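Local coordinates for protein EmGH1 (Erythrobacter marinus, PDB 5Z87) that probably hydrolyses beta-glucosidic bonds, as a glycoside hydrolase family 3 enzyme of the beta-glucosidase type, at residues A[142-148]-A[600-605]; A[187-191]-A[550-555]; A[444-448]-A[490-494]; A[530-534]-A[557-561]; A[586-591]-A[658-662]. All blocks are in the same frame, centred on the assembly; numbering follows the deposited sequence.

Interaction 1. Residues A[142-148]-A[600-605]; sequences QFPQAMA and AFYPGE
Gln-142 and Glu-605 clasp each other at one end of this buried seam between the two main domains of a family 3 glycoside hydrolase, 142-148 belonging to the N-terminal TIM-barrel domain and 600-605 to the C-terminal domain. Gln-142 N donates to Glu-605 OE1 at 3.0 Å in a nearly straight bond, arriving on the anti side of the carboxylate and well out of its plane, while Glu-605 N returns a bond to Gln-142 O at 2.9 Å. CG of Glu-605 stands between its own backbone N and carbonyl carbon (chi1 62°), a torsion that lays the chain alongside Gln-142 O and brings OE1 round to Gln-142 N. Midway, Gln-145 N donates to Tyr-602 O at 3.1 Å, and Pro-144 CG sits 3.5 Å from Pro-603 O. Gly-604 passes so close to the 143-144 backbone that a CB would clash with Pro-144 N and Phe-143 C. At the far end Met-147 crosses Phe-601: its CG lies over one face, 4.1 Å from the ring centroid, a CH-pi contact, and SD approaches obliquely as a Met-aromatic contact. In the next shell, Glu-605 OE2 forms a salt bridge with Arg-401, and the amide nitrogen of Gln-142 is bonded to Leu-135 O and Ala-140 O. Gln-145 NE2 reaches Glu-194 and Gly-451 O. Its other amide atom turns back on the chain at the start of helix 146-150, where Gln-145 OE1 accepts from Ala-146 N at 2.8 Å through an in-plane lone pair.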
# COMPACT_ATOMS: atom_id res chain seq x y z
N GLN A 142 -33.69 10.46 -2.07
CA GLN A 142 -32.44 9.70 -2.06
C GLN A 142 -31.90 9.60 -3.48
O GLN A 142 -32.35 8.76 -4.27
CB GLN A 142 -32.67 8.32 -1.46
CG GLN A 142 -32.99 8.38 0.01
CD GLN A 142 -32.02 9.29 0.75
OE1 GLN A 142 -30.86 8.93 0.97
NE2 GLN A 142 -32.49 10.48 1.14
N PHE A 143 -30.93 10.44 -3.80
CA PHE A 143 -30.30 10.42 -5.10
C PHE A 143 -29.34 9.22 -5.22
O PHE A 143 -29.12 8.48 -4.26
CB PHE A 143 -29.61 11.76 -5.32
CG PHE A 143 -30.57 12.91 -5.34
CD1 PHE A 143 -31.25 13.24 -6.51
CD2 PHE A 143 -30.82 13.65 -4.19
CE1 PHE A 143 -32.15 14.30 -6.54
CE2 PHE A 143 -31.71 14.72 -4.21
CZ PHE A 143 -32.38 15.05 -5.38
N PRO A 144 -28.80 8.95 -6.42
CA PRO A 144 -27.80 7.88 -6.51
C PRO A 144 -26.62 8.19 -5.61
O PRO A 144 -26.29 9.35 -5.36
CB PRO A 144 -27.40 7.88 -7.99
CG PRO A 144 -28.55 8.53 -8.71
CD PRO A 144 -29.07 9.55 -7.74
N GLN A 145 -25.99 7.13 -5.10
CA GLN A 145 -24.83 7.28 -4.24
C GLN A 145 -23.74 8.09 -4.94
O GLN A 145 -23.74 8.27 -6.16
CB GLN A 145 -24.33 5.90 -3.82
CG GLN A 145 -23.17 5.88 -2.82
CD GLN A 145 -23.48 6.65 -1.54
OE1 GLN A 145 -23.58 7.88 -1.53
NE2 GLN A 145 -23.60 5.92 -0.44
N ALA A 146 -22.80 8.62 -4.15
CA ALA A 146 -21.82 9.56 -4.69
C ALA A 146 -20.98 8.93 -5.82
O ALA A 146 -20.79 9.54 -6.88
CB ALA A 146 -20.93 10.08 -3.55
N MET A 147 -20.49 7.70 -5.62
CA MET A 147 -19.71 7.06 -6.68
C MET A 147 -20.55 6.80 -7.92
O MET A 147 -20.06 6.95 -9.05
CB MET A 147 -19.08 5.76 -6.19
CG MET A 147 -18.11 5.15 -7.21
SD MET A 147 -16.92 4.07 -6.41
CE MET A 147 -15.65 5.22 -5.89
N ALA A 148 -21.81 6.40 -7.75
CA ALA A 148 -22.71 6.27 -8.89
C ALA A 148 -22.81 7.58 -9.66
O ALA A 148 -22.63 7.62 -10.89
CB ALA A 148 -24.10 5.82 -8.43
N ALA A 600 -24.53 -0.32 -11.92
CA ALA A 600 -25.41 0.73 -11.42
C ALA A 600 -24.95 1.30 -10.09
O ALA A 600 -25.54 2.28 -9.62
CB ALA A 600 -26.85 0.20 -11.28
N PHE A 601 -23.91 0.71 -9.49
CA PHE A 601 -23.49 1.07 -8.15
C PHE A 601 -24.71 1.08 -7.23
O PHE A 601 -25.31 0.02 -7.01
CB PHE A 601 -22.71 2.40 -8.21
CG PHE A 601 -21.26 2.20 -8.63
CD1 PHE A 601 -20.30 1.81 -7.70
CD2 PHE A 601 -20.88 2.32 -9.96
CE1 PHE A 601 -18.98 1.59 -8.08
CE2 PHE A 601 -19.56 2.10 -10.36
CZ PHE A 601 -18.61 1.74 -9.41
N TYR A 602 -25.08 2.22 -6.67
CA TYR A 602 -26.37 2.34 -5.98
C TYR A 602 -27.13 3.42 -6.73
O TYR A 602 -26.72 4.59 -6.68
CB TYR A 602 -26.22 2.70 -4.51
CG TYR A 602 -25.69 1.57 -3.65
CD1 TYR A 602 -26.14 0.26 -3.82
CD2 TYR A 602 -24.72 1.80 -2.69
CE1 TYR A 602 -25.66 -0.77 -3.04
CE2 TYR A 602 -24.24 0.78 -1.89
CZ TYR A 602 -24.71 -0.51 -2.07
OH TYR A 602 -24.24 -1.55 -1.29
N PRO A 603 -28.18 3.08 -7.47
CA PRO A 603 -28.74 4.04 -8.44
C PRO A 603 -29.84 4.94 -7.88
O PRO A 603 -30.54 5.61 -8.64
CB PRO A 603 -29.27 3.11 -9.54
CG PRO A 603 -29.65 1.88 -8.82
CD PRO A 603 -28.73 1.73 -7.65
N GLY A 604 -29.96 5.02 -6.56
CA GLY A 604 -30.90 5.98 -5.99
C GLY A 604 -32.32 5.45 -5.98
O GLY A 604 -32.59 4.30 -6.32
N GLU A 605 -33.26 6.32 -5.58
CA GLU A 605 -34.59 5.82 -5.27
C GLU A 605 -35.45 5.60 -6.51
O GLU A 605 -36.41 4.83 -6.46
CB GLU A 605 -35.29 6.77 -4.29
CG GLU A 605 -35.51 8.17 -4.82
CD GLU A 605 -36.59 8.90 -4.04
OE1 GLU A 605 -36.35 9.25 -2.86
OE2 GLU A 605 -37.69 9.11 -4.60

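Interaction 2. Residues A[187-191]-A[550-555]; sequences DPRWG and GDRDDL. With EDO (1,2-ethanediol), chain L.
With CG anti to the carbonyl carbon (chi1 -67°) and a bend at chi3, Arg-189 runs its methylenes past the backbone of Arg-552, CB and CG each 3.1 Å from Arg-552 O, and then folds back to Asp-187. Asp-551 also has CG anti to its carbonyl carbon (chi1 -44°), which brings OD1 to Gly-191 N at 2.7 Å; the oxygen uses its anti lone pair. Beside it the Trp-190 indole lies alongside the carboxylate, the two planes 26° apart. The backbones join where Arg-552 N donates to Arg-189 O at 3.1 Å, in the carbonyl plane. Residues 187-190 form a type I beta turn and, through Asp-187 OD1 and Arg-189 N, an Asx turn; this barrel-domain loop docks against a loop of the C-terminal domain. Arg-189 grips Asp-187 side-on: NE meets OD1 at 2.9 Å and NH2 meets OD2 at 2.8 Å, both on syn lone pairs. Its remaining nitrogen, NH1, bonds to Gly-634 O and Leu-636 O of the second subunit, and Asp-553 OD2 likewise bonds to Ser-654, Gln-635 and Asn-632 of that subunit. An alanine in place of Arg-189 is likely to leave the Asp-187 carboxylate without its charged mate and those two carbonyls without this donor. Near Gly-191, where a CB would clash with Gly-550 O, the chains are tight; at the other end Pro-188 CG touches Leu-555 CD1 at 4.0 Å, the two side chains crossing at about a right angle. An ethanediol molecule, probably from the crystallisation liquor, donates through O2 to Asp-553 OD1.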
# COMPACT_ATOMS: atom_id res chain seq x y z
N ASP A 187 -8.06 2.79 -2.97
CA ASP A 187 -8.07 1.42 -2.46
C ASP A 187 -9.51 0.94 -2.33
O ASP A 187 -10.18 1.21 -1.32
CB ASP A 187 -7.34 1.32 -1.13
CG ASP A 187 -6.88 -0.10 -0.84
OD1 ASP A 187 -7.66 -1.05 -1.11
OD2 ASP A 187 -5.75 -0.28 -0.35
N PRO A 188 -10.02 0.20 -3.32
CA PRO A 188 -11.43 -0.20 -3.31
C PRO A 188 -11.79 -1.19 -2.21
O PRO A 188 -12.99 -1.47 -2.03
CB PRO A 188 -11.65 -0.81 -4.71
CG PRO A 188 -10.29 -1.16 -5.22
CD PRO A 188 -9.32 -0.20 -4.56
N ARG A 189 -10.81 -1.73 -1.46
CA ARG A 189 -11.13 -2.55 -0.29
C ARG A 189 -11.86 -1.75 0.77
O ARG A 189 -12.60 -2.31 1.58
CB ARG A 189 -9.85 -3.13 0.33
CG ARG A 189 -9.11 -4.16 -0.53
CD ARG A 189 -7.79 -4.55 0.14
NE ARG A 189 -6.74 -3.53 0.02
CZ ARG A 189 -5.52 -3.67 0.53
NH1 ARG A 189 -5.20 -4.78 1.18
NH2 ARG A 189 -4.61 -2.70 0.39
N TRP A 190 -11.63 -0.44 0.79
CA TRP A 190 -12.21 0.48 1.77
C TRP A 190 -13.73 0.47 1.72
O TRP A 190 -14.33 0.75 0.67
CB TRP A 190 -11.68 1.88 1.49
CG TRP A 190 -11.88 2.88 2.60
CD1 TRP A 190 -11.86 2.65 3.95
CD2 TRP A 190 -12.12 4.27 2.43
NE1 TRP A 190 -12.07 3.84 4.62
CE2 TRP A 190 -12.22 4.84 3.71
CE3 TRP A 190 -12.26 5.10 1.31
CZ2 TRP A 190 -12.46 6.21 3.90
CZ3 TRP A 190 -12.49 6.45 1.50
CH2 TRP A 190 -12.57 6.99 2.78
N GLY A 191 -14.35 0.16 2.86
CA GLY A 191 -15.80 0.11 2.95
C GLY A 191 -16.50 1.43 2.66
O GLY A 191 -17.71 1.43 2.42
N GLY A 550 -16.38 -3.53 7.71
CA GLY A 550 -16.93 -2.98 6.49
C GLY A 550 -16.00 -3.01 5.31
O GLY A 550 -16.42 -2.80 4.17
N ASP A 551 -14.72 -3.26 5.57
CA ASP A 551 -13.72 -3.36 4.52
C ASP A 551 -13.57 -4.83 4.11
O ASP A 551 -13.79 -5.73 4.92
CB ASP A 551 -12.39 -2.77 5.03
CG ASP A 551 -12.60 -1.42 5.80
OD1 ASP A 551 -13.23 -0.49 5.24
OD2 ASP A 551 -12.13 -1.29 6.95
N ARG A 552 -13.20 -5.06 2.84
CA ARG A 552 -13.08 -6.42 2.31
C ARG A 552 -11.64 -6.71 1.87
O ARG A 552 -10.93 -5.82 1.38
CB ARG A 552 -14.03 -6.67 1.10
CG ARG A 552 -15.50 -6.79 1.47
CD ARG A 552 -16.40 -7.25 0.30
NE ARG A 552 -15.97 -8.54 -0.25
CZ ARG A 552 -16.17 -8.91 -1.52
NH1 ARG A 552 -16.81 -8.10 -2.37
NH2 ARG A 552 -15.73 -10.09 -1.94
N ASP A 553 -11.23 -7.96 2.03
CA ASP A 553 -9.93 -8.41 1.54
C ASP A 553 -10.05 -9.16 0.22
O ASP A 553 -9.22 -10.02 -0.09
CB ASP A 553 -9.24 -9.28 2.59
CG ASP A 553 -10.10 -10.45 3.02
OD1 ASP A 553 -11.20 -10.59 2.45
OD2 ASP A 553 -9.68 -11.22 3.92
N ASP A 554 -11.09 -8.86 -0.54
CA ASP A 554 -11.42 -9.55 -1.78
C ASP A 554 -12.38 -8.66 -2.54
O ASP A 554 -13.24 -8.03 -1.93
CB ASP A 554 -12.03 -10.93 -1.48
CG ASP A 554 -12.46 -11.68 -2.73
OD1 ASP A 554 -11.89 -11.46 -3.82
OD2 ASP A 554 -13.37 -12.54 -2.62
N LEU A 555 -12.22 -8.59 -3.86
CA LEU A 555 -13.04 -7.72 -4.67
C LEU A 555 -14.00 -8.47 -5.59
O LEU A 555 -14.77 -7.83 -6.33
CB LEU A 555 -12.14 -6.79 -5.50
CG LEU A 555 -11.25 -5.86 -4.66
CD1 LEU A 555 -10.25 -5.11 -5.54
CD2 LEU A 555 -12.10 -4.89 -3.82
C1 EDO L . -11.64 -14.91 3.54
O1 EDO L . -12.56 -15.71 4.30
C2 EDO L . -12.26 -14.58 2.19
O2 EDO L . -11.78 -13.32 1.70

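Interaction 3. Residues A[444-448]-A[490-494]; sequences AASVH and EGNNE
Asn-493 reaches across to 444-448 with every side-chain atom in turn. Its CB lies 3.4 Å from Val-447 N and beside Ser-446 CB. CG follows, 3.5 Å from Ser-446 CB, while OD1 stays near the same methylene. At the tip ND2 donates to Val-447 O at 2.8 Å; that oxygen lies close to the amide plane, and the bond is fairly straight (158°). The same nitrogen stands over one face of the His-448 ring, toward its rim, with ring and amide planes 48° apart. The histidine is itself held: NE2 shares a hydrogen bond with Ser-446 OG at 2.9 Å, and ND1 is bonded to Glu-536. OG of Ser-446 is also linked through a water, 2.9 Å away, which donates to Gly-491 O. Nearer the surface Ala-445 O meets Asn-492 CA at 3.4 Å in a CA-H...O contact, and Ala-445 CB rests against Gly-491 O. These are two loops of the C-terminal domain, the one following strand 436-440 and leading to helix 462-473, the other following strand 476-480 at one edge of the sheet and leading to helix 508-522; Tyr-479 of that edge strand touches Ala-444 and Ala-445.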
# COMPACT_ATOMS: atom_id res chain seq x y z
N ALA A 444 -32.44 -7.84 -6.43
CA ALA A 444 -33.53 -7.58 -7.37
C ALA A 444 -34.73 -6.94 -6.68
O ALA A 444 -35.22 -5.90 -7.13
CB ALA A 444 -33.96 -8.88 -8.07
N ALA A 445 -35.21 -7.56 -5.60
CA ALA A 445 -36.46 -7.17 -4.96
C ALA A 445 -36.28 -6.10 -3.90
O ALA A 445 -37.24 -5.43 -3.53
CB ALA A 445 -37.12 -8.40 -4.32
N SER A 446 -35.06 -5.95 -3.39
CA SER A 446 -34.71 -4.96 -2.39
C SER A 446 -34.25 -3.65 -3.04
O SER A 446 -33.66 -3.64 -4.13
CB SER A 446 -33.61 -5.53 -1.49
OG SER A 446 -32.71 -6.37 -2.22
N VAL A 447 -34.55 -2.54 -2.37
CA VAL A 447 -34.00 -1.24 -2.75
C VAL A 447 -32.62 -1.10 -2.11
O VAL A 447 -32.42 -1.47 -0.95
CB VAL A 447 -34.94 -0.10 -2.31
CG1 VAL A 447 -34.37 1.25 -2.69
CG2 VAL A 447 -36.33 -0.28 -2.92
N HIS A 448 -31.65 -0.57 -2.85
CA HIS A 448 -30.32 -0.34 -2.29
C HIS A 448 -29.89 1.08 -2.58
O HIS A 448 -29.74 1.47 -3.74
CB HIS A 448 -29.33 -1.37 -2.80
CG HIS A 448 -29.59 -2.73 -2.25
ND1 HIS A 448 -29.16 -3.11 -0.99
CD2 HIS A 448 -30.33 -3.76 -2.72
CE1 HIS A 448 -29.58 -4.34 -0.74
NE2 HIS A 448 -30.29 -4.76 -1.77
N GLU A 490 -33.46 -11.01 2.38
CA GLU A 490 -34.08 -11.59 1.20
C GLU A 490 -35.43 -10.93 0.98
O GLU A 490 -36.04 -10.40 1.91
CB GLU A 490 -34.26 -13.11 1.33
CG GLU A 490 -32.97 -13.90 1.56
CD GLU A 490 -33.21 -15.41 1.57
OE1 GLU A 490 -34.25 -15.85 1.04
OE2 GLU A 490 -32.35 -16.16 2.11
N GLY A 491 -35.90 -10.97 -0.26
CA GLY A 491 -37.16 -10.32 -0.54
C GLY A 491 -37.00 -8.81 -0.57
O GLY A 491 -35.91 -8.28 -0.78
N ASN A 492 -38.12 -8.12 -0.36
CA ASN A 492 -38.12 -6.67 -0.53
C ASN A 492 -37.57 -5.98 0.72
O ASN A 492 -37.42 -6.58 1.79
CB ASN A 492 -39.52 -6.17 -0.89
CG ASN A 492 -40.59 -6.59 0.11
OD1 ASN A 492 -40.44 -6.40 1.32
ND2 ASN A 492 -41.67 -7.16 -0.39
N ASN A 493 -37.27 -4.69 0.55
CA ASN A 493 -36.54 -3.87 1.51
C ASN A 493 -37.41 -2.74 2.04
O ASN A 493 -36.98 -1.59 2.14
CB ASN A 493 -35.27 -3.32 0.88
CG ASN A 493 -34.02 -3.85 1.54
OD1 ASN A 493 -34.08 -4.80 2.32
ND2 ASN A 493 -32.88 -3.25 1.22
N GLU A 494 -38.66 -3.05 2.39
CA GLU A 494 -39.64 -2.03 2.76
C GLU A 494 -39.93 -1.98 4.25
O GLU A 494 -40.08 -0.88 4.79
CB GLU A 494 -40.94 -2.26 1.98
CG GLU A 494 -40.73 -2.34 0.47
CD GLU A 494 -42.02 -2.37 -0.33
OE1 GLU A 494 -43.10 -2.21 0.28
OE2 GLU A 494 -41.96 -2.54 -1.56
O HOH W 1 -33.72 -9.06 -2.14

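Interaction 4. Residues A[530-534]-A[557-561]; sequences MCLGG and LIGEQ
Gln-561 holds Gly-533 by both ends of its amide, at the C-terminal end of strand 527-533 in the mixed sheet of the C-terminal domain. OE1 accepts from Gly-533 N at 2.7 Å through an in-plane lone pair, in an almost straight bond (172°). NE2 donates in return to Gly-533 O at 2.8 Å, from above the plane of that carbonyl, although the oxygen lies in the plane of the amide. CG lies anti to the carbonyl carbon (chi1 -67°) and the chain continues extended, which carries the amide from the start of helix 561-569 out to the strand end. NE2 has a second acceptor, Ile-558 O at 3.1 Å, inside the type II' turn 558-561, so three bonds fix the rotation of the amide. The packing is close here: Leu-532 CB is 3.2 Å from Gln-561 OE1, the two side chains sliding past each other in opposite directions, and Pro-442, Cys-483 and Ile-485 touch the glutamine from other loops. A leucine in place of Gln-561 would probably leave Gly-533 N without its acceptor, and Gly-533 O and Ile-558 O without this amide donor. The apolar remainder is looser. Leu-557 CD2 rests on Gly-533 CA at 3.8 Å, but Leu-532 CD1 and Leu-557 CD1 come no nearer than 4.4 Å. Toward the partly exposed Ile-558, which packs on Phe-653 of the second subunit, direct bonding gives way to a water: it donates to Gly-533 O and accepts from Ile-558 N at 2.9 Å.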
# COMPACT_ATOMS: atom_id res chain seq x y z
N MET A 530 -30.03 -10.79 -14.13
CA MET A 530 -29.42 -11.08 -12.84
C MET A 530 -29.01 -9.78 -12.15
O MET A 530 -28.28 -8.96 -12.72
CB MET A 530 -28.21 -12.00 -13.02
CG MET A 530 -28.47 -13.10 -14.04
SD MET A 530 -27.18 -14.35 -14.06
CE MET A 530 -25.85 -13.48 -14.90
N CYS A 531 -29.49 -9.60 -10.91
CA CYS A 531 -29.22 -8.42 -10.09
C CYS A 531 -28.28 -8.85 -8.96
O CYS A 531 -28.71 -9.48 -7.98
CB CYS A 531 -30.51 -7.83 -9.55
SG CYS A 531 -31.63 -7.33 -10.88
N LEU A 532 -27.00 -8.51 -9.10
CA LEU A 532 -25.94 -9.00 -8.23
C LEU A 532 -25.08 -7.84 -7.74
O LEU A 532 -25.26 -6.68 -8.15
CB LEU A 532 -25.09 -10.05 -8.96
CG LEU A 532 -25.79 -11.06 -9.87
CD1 LEU A 532 -24.81 -11.69 -10.83
CD2 LEU A 532 -26.45 -12.12 -9.03
N GLY A 533 -24.13 -8.15 -6.86
CA GLY A 533 -23.14 -7.18 -6.45
C GLY A 533 -22.77 -7.30 -4.99
O GLY A 533 -22.19 -8.31 -4.56
N GLY A 534 -23.11 -6.28 -4.21
CA GLY A 534 -22.90 -6.28 -2.78
C GLY A 534 -24.00 -5.45 -2.16
O GLY A 534 -24.87 -4.94 -2.87
N LEU A 557 -17.38 -10.72 -6.43
CA LEU A 557 -18.72 -10.91 -5.87
C LEU A 557 -18.67 -11.87 -4.70
O LEU A 557 -18.12 -12.97 -4.80
CB LEU A 557 -19.66 -11.45 -6.94
CG LEU A 557 -19.75 -10.57 -8.17
CD1 LEU A 557 -20.78 -11.16 -9.12
CD2 LEU A 557 -20.14 -9.16 -7.73
N ILE A 558 -19.23 -11.45 -3.60
CA ILE A 558 -19.12 -12.24 -2.37
C ILE A 558 -20.07 -13.43 -2.44
O ILE A 558 -21.14 -13.37 -3.06
CB ILE A 558 -19.39 -11.35 -1.14
CG1 ILE A 558 -18.99 -12.08 0.13
CG2 ILE A 558 -20.85 -10.92 -1.07
CD1 ILE A 558 -18.84 -11.14 1.30
N GLY A 559 -19.64 -14.53 -1.83
CA GLY A 559 -20.55 -15.64 -1.56
C GLY A 559 -20.83 -16.49 -2.78
O GLY A 559 -19.93 -16.88 -3.53
N GLU A 560 -22.12 -16.79 -2.99
CA GLU A 560 -22.56 -17.75 -3.99
C GLU A 560 -23.09 -17.10 -5.24
O GLU A 560 -23.70 -17.78 -6.07
CB GLU A 560 -23.63 -18.68 -3.41
CG GLU A 560 -23.07 -19.76 -2.50
CD GLU A 560 -22.52 -19.18 -1.22
OE1 GLU A 560 -23.28 -18.48 -0.52
OE2 GLU A 560 -21.33 -19.41 -0.93
N GLN A 561 -22.87 -15.80 -5.41
CA GLN A 561 -23.46 -15.10 -6.55
C GLN A 561 -22.87 -15.58 -7.87
O GLN A 561 -23.57 -15.63 -8.88
CB GLN A 561 -23.26 -13.60 -6.40
CG GLN A 561 -24.02 -12.94 -5.25
CD GLN A 561 -23.70 -11.46 -5.19
OE1 GLN A 561 -24.28 -10.65 -5.92
NE2 GLN A 561 -22.72 -11.10 -4.37
O HOH W 2 -19.73 -8.62 -3.31

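Interaction 5. Residues A[586-591]-A[658-662]; sequences SPLVLA and PLYPF
Leu-659 points its forked end into an apolar corner formed by Pro-587, Leu-588 and Ala-591. CG lies anti to the backbone N (chi1 -174°), which sends the fork toward these three residues, and its two methyls divide the work. CD2 meets Pro-587 CD at 3.8 Å, and CD1 meets Leu-588 CD2 at the same distance of 3.8 Å. Both of these side chains lie slantwise to the leucine rather than in line with it. Ala-591, one turn further along the helix, turns its CB toward both branches, 4.0 Å from Leu-659 CD1. The same methyl stands 3.5 Å from Tyr-660 OH, approaching the phenol obliquely. Leu-659 CG in turn lies over one face of the Tyr-660 ring, offset toward its rim, and both residues meet Ala-591. The tyrosine hydroxyl has its polar partner in Gln-421, whose amide nitrogen bonds to Ala-591 O. Pro-587 is the centre of an inverse gamma turn and the N-cap of helix 588-593, and Ala-591 N closes onto Pro-587 O at 2.8 Å. Leu-659 and Tyr-660 together form a classic beta bulge opposite Ile-629. The contact thus sets the first turn of helix 588-593, whose Leu-590 packs on strands 574-580 and 596-601, against the segment that precedes strand 671-678, with Tyr-660 also reaching Ile-597 of strand 596-601.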
# COMPACT_ATOMS: atom_id res chain seq x y z
N SER A 586 -14.66 -6.24 -8.60
CA SER A 586 -13.87 -6.86 -9.67
C SER A 586 -14.47 -8.22 -9.99
O SER A 586 -13.94 -9.26 -9.57
CB SER A 586 -12.40 -6.99 -9.27
OG SER A 586 -11.83 -5.71 -9.16
N PRO A 587 -15.57 -8.25 -10.73
CA PRO A 587 -16.36 -9.47 -10.96
C PRO A 587 -15.82 -10.24 -12.16
O PRO A 587 -16.37 -10.23 -13.27
CB PRO A 587 -17.77 -8.92 -11.18
CG PRO A 587 -17.49 -7.58 -11.92
CD PRO A 587 -16.10 -7.12 -11.51
N LEU A 588 -14.70 -10.93 -11.93
CA LEU A 588 -13.96 -11.60 -13.00
C LEU A 588 -14.80 -12.70 -13.64
O LEU A 588 -14.92 -12.77 -14.87
CB LEU A 588 -12.68 -12.21 -12.44
CG LEU A 588 -11.36 -11.47 -12.46
CD1 LEU A 588 -10.27 -12.45 -12.08
CD2 LEU A 588 -11.12 -10.87 -13.84
N VAL A 589 -15.35 -13.58 -12.81
CA VAL A 589 -16.17 -14.68 -13.31
C VAL A 589 -17.31 -14.14 -14.17
O VAL A 589 -17.49 -14.56 -15.32
CB VAL A 589 -16.68 -15.54 -12.14
CG1 VAL A 589 -17.72 -16.54 -12.61
CG2 VAL A 589 -15.49 -16.25 -11.49
N LEU A 590 -18.03 -13.15 -13.65
CA LEU A 590 -19.11 -12.54 -14.42
C LEU A 590 -18.59 -11.88 -15.69
O LEU A 590 -19.22 -11.97 -16.75
CB LEU A 590 -19.86 -11.53 -13.55
CG LEU A 590 -21.21 -11.05 -14.06
CD1 LEU A 590 -22.23 -12.19 -14.02
CD2 LEU A 590 -21.68 -9.84 -13.23
N ALA A 591 -17.45 -11.19 -15.61
CA ALA A 591 -16.94 -10.53 -16.80
C ALA A 591 -16.53 -11.55 -17.87
O ALA A 591 -16.69 -11.30 -19.06
CB ALA A 591 -15.76 -9.61 -16.44
N PRO A 658 -5.86 -3.86 -16.26
CA PRO A 658 -7.10 -3.68 -15.51
C PRO A 658 -8.22 -4.46 -16.17
O PRO A 658 -8.18 -4.75 -17.37
CB PRO A 658 -7.34 -2.16 -15.56
CG PRO A 658 -6.49 -1.68 -16.71
CD PRO A 658 -5.34 -2.59 -16.80
N LEU A 659 -9.21 -4.84 -15.36
CA LEU A 659 -10.41 -5.45 -15.93
C LEU A 659 -11.18 -4.44 -16.77
O LEU A 659 -11.56 -4.72 -17.91
CB LEU A 659 -11.28 -6.02 -14.81
CG LEU A 659 -12.49 -6.82 -15.28
CD1 LEU A 659 -12.09 -8.03 -16.14
CD2 LEU A 659 -13.35 -7.27 -14.11
N TYR A 660 -11.38 -3.23 -16.24
CA TYR A 660 -11.89 -2.09 -16.98
C TYR A 660 -11.04 -0.88 -16.60
O TYR A 660 -10.79 -0.65 -15.41
CB TYR A 660 -13.37 -1.82 -16.68
CG TYR A 660 -14.30 -3.02 -16.76
CD1 TYR A 660 -14.75 -3.51 -17.99
CD2 TYR A 660 -14.74 -3.65 -15.61
CE1 TYR A 660 -15.61 -4.60 -18.05
CE2 TYR A 660 -15.60 -4.75 -15.66
CZ TYR A 660 -16.03 -5.21 -16.89
OH TYR A 660 -16.88 -6.29 -16.93
N PRO A 661 -10.60 -0.08 -17.57
CA PRO A 661 -9.79 1.09 -17.24
C PRO A 661 -10.64 2.26 -16.79
O PRO A 661 -11.83 2.35 -17.07
CB PRO A 661 -9.07 1.40 -18.55
CG PRO A 661 -10.04 0.94 -19.60
CD PRO A 661 -10.71 -0.29 -19.02
N PHE A 662 -9.98 3.18 -16.07
CA PHE A 662 -10.62 4.44 -15.71
C PHE A 662 -11.22 5.10 -16.95
O PHE A 662 -10.58 5.17 -18.01
CB PHE A 662 -9.60 5.39 -15.05
CG PHE A 662 -10.15 6.78 -14.80
CD1 PHE A 662 -10.81 7.09 -13.62
CD2 PHE A 662 -10.01 7.78 -15.76
CE1 PHE A 662 -11.31 8.35 -13.40
CE2 PHE A 662 -10.51 9.05 -15.53
CZ PHE A 662 -11.16 9.34 -14.35

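How the interactions relate
Interactions 1 and 2 join the barrel domain to the C-terminal domain and are buried, each joined by backbone hydrogen bonding and by a carboxylate that accepts from a backbone N-H; interaction 2 alone of these two also meets the second subunit. Interactions 3, 4 and 5 lie within the C-terminal domain. Interaction 4 is buried and rests on an amide clamp, interaction 3 is partly buried and combines an amide with water, and interaction 5 is partly buried and apolar across its segments. Interactions 1 and 4 reach the same sheet. Tyr-602 packs on His-448 of interaction 3, Leu-590 of 586-591 packs on Met-530 and Leu-532, and Leu-555 O probably bonds to Ser-586 N, tying interaction 2 to interaction 5.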